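PDB 4GQ2: nucleoporin nup120 from Schizosaccharomyces pombe, which serves as a structural constituent of the nuclear pore complex, whose nucleoporins can also act as docking or interaction partners for transport factors. Local coordinates for residues V691-E694 with G695-L699; P626-D629 with P630-S634; T635-D638 with T639-L643; D719-F722 with L723-E727. All coordinates share one frame; numbering follows the deposited sequence.

Contact 1 of 4, residues V691-E694 with G695-L699; sequences VSIE and GFIFL
Glu694 and Phe698, one helical turn apart, meet where the phenyl ring leans back over the carbonyl oxygen of the glutamate. Phe698 CB starts 3.5 Å from Glu694 O. At CG the gap narrows to 3.1 Å from Glu694 O, and CD1 is equally near, so the oxygen stands 3.0 Å above one ring face, displaced toward its rim; CD2 and CE2 lie farther from it. Farther out, CE1 passes from the oxygen toward Glu694 CB, and the tip, CZ, ends 3.9 Å from that CB. With CG anti to its own carbonyl carbon (chi1 -63°), the ring is swung back toward the preceding turn. The same oxygen accepts Phe698 N at 2.7 Å. The buried glutamate carboxylate reaches beyond the turn: His585 and Trp729 hydrogen-bond to it and Arg597 adds a salt bridge, partners likely to keep it ionised. The His585 ring also meets that of Phe698. Elsewhere, Ile693 and Ile697 lie side by side, CG2 of the former 3.8 Å from CD1 of the latter, while Ser692 OG approaches Phe696 CE2 at 3.6 Å. These i to i+4 contacts are those of a regular alpha-helix, here 672-703, buried at this point in the Nup120 helical domain.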
# COMPACT_ATOMS: atom_id res chain seq x y z
N VAL A 691 -0.48 5.36 -16.54
CA VAL A 691 -1.33 5.13 -17.71
C VAL A 691 -0.88 6.01 -18.90
O VAL A 691 -0.82 5.53 -20.04
CB VAL A 691 -2.82 5.35 -17.35
CG1 VAL A 691 -3.71 5.49 -18.58
CG2 VAL A 691 -3.31 4.22 -16.43
N SER A 692 -0.52 7.26 -18.62
CA SER A 692 -0.05 8.17 -19.66
C SER A 692 1.25 7.68 -20.30
O SER A 692 1.34 7.56 -21.52
CB SER A 692 0.12 9.59 -19.08
OG SER A 692 0.94 10.39 -19.91
N ILE A 693 2.24 7.40 -19.46
CA ILE A 693 3.55 6.90 -19.91
C ILE A 693 3.40 5.61 -20.71
O ILE A 693 4.04 5.45 -21.76
CB ILE A 693 4.47 6.64 -18.70
CG1 ILE A 693 4.87 7.97 -18.05
CG2 ILE A 693 5.71 5.85 -19.12
CD1 ILE A 693 5.22 7.86 -16.57
N GLU A 694 2.56 4.70 -20.22
CA GLU A 694 2.31 3.45 -20.92
C GLU A 694 1.76 3.69 -22.32
O GLU A 694 2.21 3.05 -23.29
CB GLU A 694 1.38 2.55 -20.10
CG GLU A 694 2.09 1.86 -18.94
CD GLU A 694 1.14 1.35 -17.86
OE1 GLU A 694 -0.09 1.50 -18.02
OE2 GLU A 694 1.64 0.79 -16.86
N GLY A 695 0.80 4.60 -22.44
CA GLY A 695 0.22 4.93 -23.74
C GLY A 695 1.29 5.30 -24.76
O GLY A 695 1.25 4.85 -25.90
N PHE A 696 2.26 6.11 -24.32
CA PHE A 696 3.36 6.56 -25.18
C PHE A 696 4.29 5.40 -25.55
O PHE A 696 4.62 5.22 -26.73
CB PHE A 696 4.15 7.70 -24.52
CG PHE A 696 3.40 9.00 -24.45
CD1 PHE A 696 2.89 9.60 -25.60
CD2 PHE A 696 3.21 9.65 -23.24
CE1 PHE A 696 2.20 10.80 -25.54
CE2 PHE A 696 2.52 10.85 -23.16
CZ PHE A 696 2.02 11.43 -24.31
N ILE A 697 4.68 4.62 -24.55
CA ILE A 697 5.43 3.38 -24.78
C ILE A 697 4.71 2.50 -25.79
O ILE A 697 5.33 2.00 -26.73
CB ILE A 697 5.70 2.60 -23.46
CG1 ILE A 697 6.68 3.37 -22.57
CG2 ILE A 697 6.26 1.21 -23.76
CD1 ILE A 697 6.81 2.84 -21.16
N PHE A 698 3.40 2.31 -25.62
CA PHE A 698 2.62 1.48 -26.57
C PHE A 698 2.73 2.07 -27.98
O PHE A 698 2.89 1.34 -28.96
CB PHE A 698 1.14 1.40 -26.19
CG PHE A 698 0.86 0.76 -24.86
CD1 PHE A 698 1.85 0.12 -24.13
CD2 PHE A 698 -0.44 0.76 -24.35
CE1 PHE A 698 1.57 -0.46 -22.90
CE2 PHE A 698 -0.73 0.17 -23.13
CZ PHE A 698 0.28 -0.44 -22.41
N LEU A 699 2.62 3.39 -28.05
CA LEU A 699 2.65 4.11 -29.32
C LEU A 699 4.00 3.96 -30.02
O LEU A 699 4.06 3.58 -31.19
CB LEU A 699 2.32 5.58 -29.08
CG LEU A 699 1.66 6.39 -30.19
CD1 LEU A 699 0.37 5.73 -30.66
CD2 LEU A 699 1.39 7.79 -29.67

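Contact 2 of 4, residues P626-D629 with P630-S634; sequences PNVD and PDYIS
Val628 presses one methyl, CG1, against the edge of the Tyr632 ring, lying near the ring plane and 3.4 Å from Tyr632 CD2. That methyl is anti to the valine's backbone N (chi1 -168°), a setting that also brings it 3.9 Å from Ile633 CG1. Ile633 CD1 continues past to Val628 O, and the three side chains make the tight apolar side; the tyrosine hydroxyl is held farther off by Ser583. A serine in place of Ile633 would probably leave the Val628 methyl without its aliphatic neighbour and open a gap beside Val628 O. The other side faces solvent, where Asp629, Pro630 and Asp631 are exposed and polar contacts replace packing. Asp629 is the N-cap of helix 630-641: its OD1 accepts Asp631 N at 2.8 Å, a bent bond of 141° made on the anti side of the carboxylate and 23° out of its plane. Ile633 N closes the first turn on Asp629 O at 3.0 Å. Pro630, having no N-H, brings no donor to this first turn. Asp629 OD1 and Asp631 OD2 remain 5.3 Å apart; the two like charges probably repel somewhat, an effect that the positive end of the helix dipole would be expected to offset.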
# COMPACT_ATOMS: atom_id res chain seq x y z
N PRO A 626 -1.64 -8.54 -30.79
CA PRO A 626 -2.85 -9.37 -30.60
C PRO A 626 -4.05 -8.62 -30.03
O PRO A 626 -5.16 -9.15 -30.05
CB PRO A 626 -2.40 -10.46 -29.63
CG PRO A 626 -1.21 -9.89 -28.93
CD PRO A 626 -0.53 -9.02 -29.94
N ASN A 627 -3.84 -7.41 -29.54
CA ASN A 627 -4.91 -6.66 -28.89
C ASN A 627 -5.45 -5.51 -29.73
O ASN A 627 -6.50 -4.95 -29.41
CB ASN A 627 -4.44 -6.16 -27.52
CG ASN A 627 -4.17 -7.29 -26.55
OD1 ASN A 627 -5.10 -7.93 -26.04
ND2 ASN A 627 -2.90 -7.55 -26.27
N VAL A 628 -4.73 -5.16 -30.79
CA VAL A 628 -5.10 -4.01 -31.61
C VAL A 628 -5.47 -4.41 -33.05
O VAL A 628 -4.69 -5.05 -33.76
CB VAL A 628 -4.00 -2.92 -31.61
CG1 VAL A 628 -4.52 -1.64 -32.23
CG2 VAL A 628 -3.52 -2.64 -30.19
N ASP A 629 -6.68 -4.00 -33.42
CA ASP A 629 -7.29 -4.20 -34.74
C ASP A 629 -6.44 -3.62 -35.89
O ASP A 629 -5.98 -2.48 -35.79
CB ASP A 629 -8.68 -3.54 -34.67
CG ASP A 629 -9.50 -3.71 -35.93
OD1 ASP A 629 -8.95 -3.66 -37.05
OD2 ASP A 629 -10.73 -3.87 -35.78
N PRO A 630 -6.22 -4.40 -36.97
CA PRO A 630 -5.52 -4.00 -38.20
C PRO A 630 -5.92 -2.64 -38.79
O PRO A 630 -5.04 -1.88 -39.21
CB PRO A 630 -5.86 -5.12 -39.20
CG PRO A 630 -6.49 -6.22 -38.40
CD PRO A 630 -6.46 -5.85 -36.94
N ASP A 631 -7.22 -2.35 -38.86
CA ASP A 631 -7.68 -1.03 -39.30
C ASP A 631 -7.21 0.08 -38.36
O ASP A 631 -6.78 1.14 -38.81
CB ASP A 631 -9.21 -0.98 -39.42
CG ASP A 631 -9.73 0.41 -39.79
OD1 ASP A 631 -9.70 0.77 -40.98
OD2 ASP A 631 -10.17 1.15 -38.87
N TYR A 632 -7.28 -0.19 -37.05
CA TYR A 632 -6.89 0.79 -36.05
C TYR A 632 -5.39 1.08 -36.06
O TYR A 632 -4.96 2.21 -35.77
CB TYR A 632 -7.37 0.37 -34.65
CG TYR A 632 -7.15 1.43 -33.60
CD1 TYR A 632 -7.93 2.58 -33.56
CD2 TYR A 632 -6.14 1.28 -32.64
CE1 TYR A 632 -7.72 3.55 -32.60
CE2 TYR A 632 -5.93 2.25 -31.67
CZ TYR A 632 -6.72 3.38 -31.65
OH TYR A 632 -6.50 4.33 -30.70
N ILE A 633 -4.60 0.07 -36.39
CA ILE A 633 -3.16 0.25 -36.61
C ILE A 633 -2.94 1.20 -37.80
O ILE A 633 -2.21 2.19 -37.70
CB ILE A 633 -2.47 -1.11 -36.85
CG1 ILE A 633 -2.41 -1.92 -35.55
CG2 ILE A 633 -1.07 -0.94 -37.44
CD1 ILE A 633 -2.01 -3.37 -35.73
N SER A 634 -3.61 0.89 -38.90
CA SER A 634 -3.54 1.67 -40.12
C SER A 634 -3.99 3.12 -39.87
O SER A 634 -3.36 4.06 -40.34
CB SER A 634 -4.40 1.02 -41.20
OG SER A 634 -4.42 1.80 -42.38

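Contact 3 of 4, residues T635-D638 with T639-L643; sequences TLID and TLVSL
Ile637 O and Val641 N join two peptide groups; apart from the exposed Asp638 carboxylate, the flat groups here are all backbone amides. Val641 N lies nearly along the C=O axis of Ile637, 3.0 Å from Ile637 O. One residue back along the helix, Leu640 N comes to Leu636 O at 2.9 Å, tilted 24° from the carbonyl plane, and one residue on from the first pair Ser642 N reaches Asp638 O more loosely at 3.3 Å. The peptide oxygen of Thr639 is met differently: Ser642 OG donates to it from above the carbonyl plane, 36° out of it, at 3.1 Å. These bonds run through the C-terminal half of helix 630-641 in the Nup120 helical domain, where the i to i+4 pattern gives way to a shorter link from Leu643 N to Leu640 O. The side chains add lighter touches. Leu640 folds back over its preceding turn, with CG anti to its carbonyl carbon (chi1 -78°) and 3.2 Å from Leu636 O. Val641 CG2 similarly comes 3.4 Å from Ile637 O, and its nearest approach to the Ile637 side chain, at CG2, is a loose 4.4 Å. Outside the contact, Leu636 packs on Leu699 and Leu702 of helix 672-703, whereas Ile637, Leu640 and Val641 all touch Leu711 of helix 709-713. Thr635 OG1 hydrogen-bonds back to Asp631 O, one turn earlier.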
# COMPACT_ATOMS: atom_id res chain seq x y z
N THR A 635 -5.07 3.28 -39.11
CA THR A 635 -5.56 4.59 -38.72
C THR A 635 -4.50 5.41 -37.98
O THR A 635 -4.31 6.59 -38.29
CB THR A 635 -6.81 4.47 -37.84
OG1 THR A 635 -7.83 3.81 -38.58
CG2 THR A 635 -7.31 5.85 -37.39
N LEU A 636 -3.81 4.80 -37.02
CA LEU A 636 -2.75 5.48 -36.28
C LEU A 636 -1.57 5.84 -37.16
O LEU A 636 -1.07 6.98 -37.10
CB LEU A 636 -2.28 4.64 -35.11
CG LEU A 636 -2.86 4.93 -33.73
CD1 LEU A 636 -4.38 4.97 -33.73
CD2 LEU A 636 -2.36 3.87 -32.76
N ILE A 637 -1.13 4.89 -37.98
CA ILE A 637 -0.05 5.13 -38.94
C ILE A 637 -0.36 6.38 -39.75
O ILE A 637 0.42 7.34 -39.75
CB ILE A 637 0.16 3.95 -39.90
CG1 ILE A 637 0.71 2.73 -39.16
CG2 ILE A 637 1.09 4.35 -41.04
CD1 ILE A 637 0.52 1.43 -39.92
N ASP A 638 -1.51 6.36 -40.42
CA ASP A 638 -1.86 7.41 -41.37
C ASP A 638 -2.02 8.78 -40.72
O ASP A 638 -1.53 9.77 -41.27
CB ASP A 638 -3.08 7.01 -42.21
CG ASP A 638 -2.71 6.05 -43.33
OD1 ASP A 638 -1.58 6.13 -43.85
OD2 ASP A 638 -3.56 5.20 -43.70
N THR A 639 -2.65 8.84 -39.54
CA THR A 639 -2.79 10.14 -38.86
C THR A 639 -1.47 10.63 -38.30
O THR A 639 -1.27 11.83 -38.16
CB THR A 639 -3.93 10.21 -37.80
OG1 THR A 639 -3.40 10.45 -36.49
CG2 THR A 639 -4.80 8.97 -37.80
N LEU A 640 -0.55 9.71 -38.00
CA LEU A 640 0.79 10.11 -37.54
C LEU A 640 1.66 10.67 -38.66
O LEU A 640 2.40 11.64 -38.46
CB LEU A 640 1.50 8.96 -36.83
CG LEU A 640 1.08 8.68 -35.38
CD1 LEU A 640 1.65 7.34 -34.93
CD2 LEU A 640 1.48 9.81 -34.43
N VAL A 641 1.56 10.06 -39.84
CA VAL A 641 2.28 10.52 -41.03
C VAL A 641 1.83 11.92 -41.47
O VAL A 641 2.62 12.69 -42.01
CB VAL A 641 2.14 9.51 -42.19
CG1 VAL A 641 2.57 10.10 -43.52
CG2 VAL A 641 2.94 8.25 -41.88
N SER A 642 0.57 12.25 -41.22
CA SER A 642 0.00 13.52 -41.65
C SER A 642 0.51 14.70 -40.82
O SER A 642 0.26 15.85 -41.16
CB SER A 642 -1.52 13.48 -41.55
OG SER A 642 -1.96 13.96 -40.29
N LEU A 643 1.21 14.41 -39.74
CA LEU A 643 1.66 15.47 -38.83
C LEU A 643 3.05 15.96 -39.20
O LEU A 643 3.93 15.17 -39.55
CB LEU A 643 1.60 14.99 -37.37
CG LEU A 643 0.21 14.57 -36.85
CD1 LEU A 643 0.32 13.69 -35.61
CD2 LEU A 643 -0.69 15.76 -36.57

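Contact 4 of 4, residues D719-F722 with L723-E727; sequences DKLF and LSLLE
Asp719 opens the helix by taking Leu723 N on its carbonyl oxygen at 2.9 Å, and Leu723 CG settles 3.4 Å from the same Asp719 O. Lys720 takes part through its backbone alone: its oxygen accepts Ser724 N, and Ser724 CB lies close beside it. Leu721 O receives Leu725 N and is approached by Leu725 CG at 3.3 Å; the two leucine ends barely meet, CD1 to CD1 at 4.4 Å. Phe722 carries the main side-chain contact. With its CG anti to the backbone N (chi1 173°), the ring is brought beside Leu726, whose CG sits over one face, 4.1 Å from the ring centroid and 26° off the normal, a CH-pi contact set toward the rim. Leu726 CD1 goes on to Phe722 CZ at 3.5 Å. Replacing Phe722 with an alanine is likely to strip Leu726 of the ring face it leans on and leave a gap in the core beside it. The buried side of helix 719-739 is wedged among three helices: Phe722 touches Leu616 of 612-624, Ile697 of 672-703 and Leu603 of 590-605, and Leu725 packs on Phe696 and Leu700.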
# COMPACT_ATOMS: atom_id res chain seq x y z
N ASP A 719 14.68 6.35 -29.68
CA ASP A 719 15.27 5.53 -28.61
C ASP A 719 15.50 6.28 -27.30
O ASP A 719 15.25 5.73 -26.22
CB ASP A 719 16.57 4.86 -29.08
CG ASP A 719 17.40 5.76 -29.98
OD1 ASP A 719 17.01 5.94 -31.16
OD2 ASP A 719 18.43 6.28 -29.51
N LYS A 720 15.98 7.52 -27.39
CA LYS A 720 16.20 8.35 -26.21
C LYS A 720 14.88 8.72 -25.54
O LYS A 720 14.80 8.81 -24.32
CB LYS A 720 16.98 9.61 -26.55
CG LYS A 720 18.46 9.39 -26.83
CD LYS A 720 19.27 10.63 -26.49
CE LYS A 720 20.54 10.75 -27.33
NZ LYS A 720 21.44 9.57 -27.20
N LEU A 721 13.86 8.94 -26.36
CA LEU A 721 12.52 9.23 -25.87
C LEU A 721 11.93 7.99 -25.18
O LEU A 721 11.35 8.10 -24.10
CB LEU A 721 11.62 9.73 -27.02
CG LEU A 721 10.13 9.96 -26.73
CD1 LEU A 721 9.91 10.93 -25.57
CD2 LEU A 721 9.41 10.43 -27.98
N PHE A 722 12.09 6.83 -25.80
CA PHE A 722 11.62 5.57 -25.24
C PHE A 722 12.30 5.26 -23.90
O PHE A 722 11.62 4.95 -22.92
CB PHE A 722 11.82 4.42 -26.24
CG PHE A 722 11.51 3.06 -25.68
CD1 PHE A 722 10.27 2.78 -25.13
CD2 PHE A 722 12.47 2.06 -25.70
CE1 PHE A 722 9.98 1.53 -24.61
CE2 PHE A 722 12.19 0.80 -25.19
CZ PHE A 722 10.95 0.54 -24.64
N LEU A 723 13.63 5.35 -23.87
CA LEU A 723 14.39 5.08 -22.65
C LEU A 723 13.97 5.99 -21.50
O LEU A 723 13.85 5.55 -20.35
CB LEU A 723 15.90 5.20 -22.89
CG LEU A 723 16.54 4.01 -23.61
CD1 LEU A 723 17.94 4.36 -24.09
CD2 LEU A 723 16.57 2.76 -22.73
N SER A 724 13.77 7.26 -21.83
CA SER A 724 13.28 8.27 -20.91
C SER A 724 11.91 7.90 -20.32
O SER A 724 11.64 8.15 -19.16
CB SER A 724 13.17 9.60 -21.66
OG SER A 724 12.81 10.65 -20.79
N LEU A 725 11.04 7.32 -21.15
CA LEU A 725 9.72 6.90 -20.72
C LEU A 725 9.79 5.67 -19.82
O LEU A 725 9.05 5.58 -18.83
CB LEU A 725 8.82 6.63 -21.92
CG LEU A 725 8.37 7.88 -22.69
CD1 LEU A 725 7.75 7.44 -24.00
CD2 LEU A 725 7.38 8.71 -21.88
N LEU A 726 10.68 4.75 -20.15
CA LEU A 726 10.89 3.55 -19.36
C LEU A 726 11.39 3.92 -17.97
O LEU A 726 11.05 3.27 -16.98
CB LEU A 726 11.90 2.62 -20.03
CG LEU A 726 11.43 1.62 -21.08
CD1 LEU A 726 12.62 0.78 -21.54
CD2 LEU A 726 10.32 0.72 -20.55
N GLU A 727 12.20 4.98 -17.91
CA GLU A 727 12.73 5.42 -16.64
C GLU A 727 11.65 6.08 -15.80
O GLU A 727 11.57 5.85 -14.59
CB GLU A 727 13.91 6.37 -16.85
CG GLU A 727 14.70 6.61 -15.58
CD GLU A 727 15.04 5.32 -14.84
OE1 GLU A 727 15.79 4.49 -15.40
OE2 GLU A 727 14.56 5.15 -13.69

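How the contacts relate
All four contacts lie in the Nup120 helical domain. Contacts 2 and 3 are successive parts of helix 630-641, the N-cap end and the C-terminal half, with centres about 13 Å apart. Helix 672-703, carrying contact 1, touches both this helix and that of contact 4. Leu699 CD1 packs 3.9 Å from Leu636 CD2 of contact 3. Ile697 CG2 is 3.8 Å from Phe722 CE1 and Phe696 CB is 3.7 Å from Leu725 CD1, joining contact 1 to contact 4, whose centre is about 11 Å away. Contacts 2 and 4 do not touch, their centres about 24 Å apart.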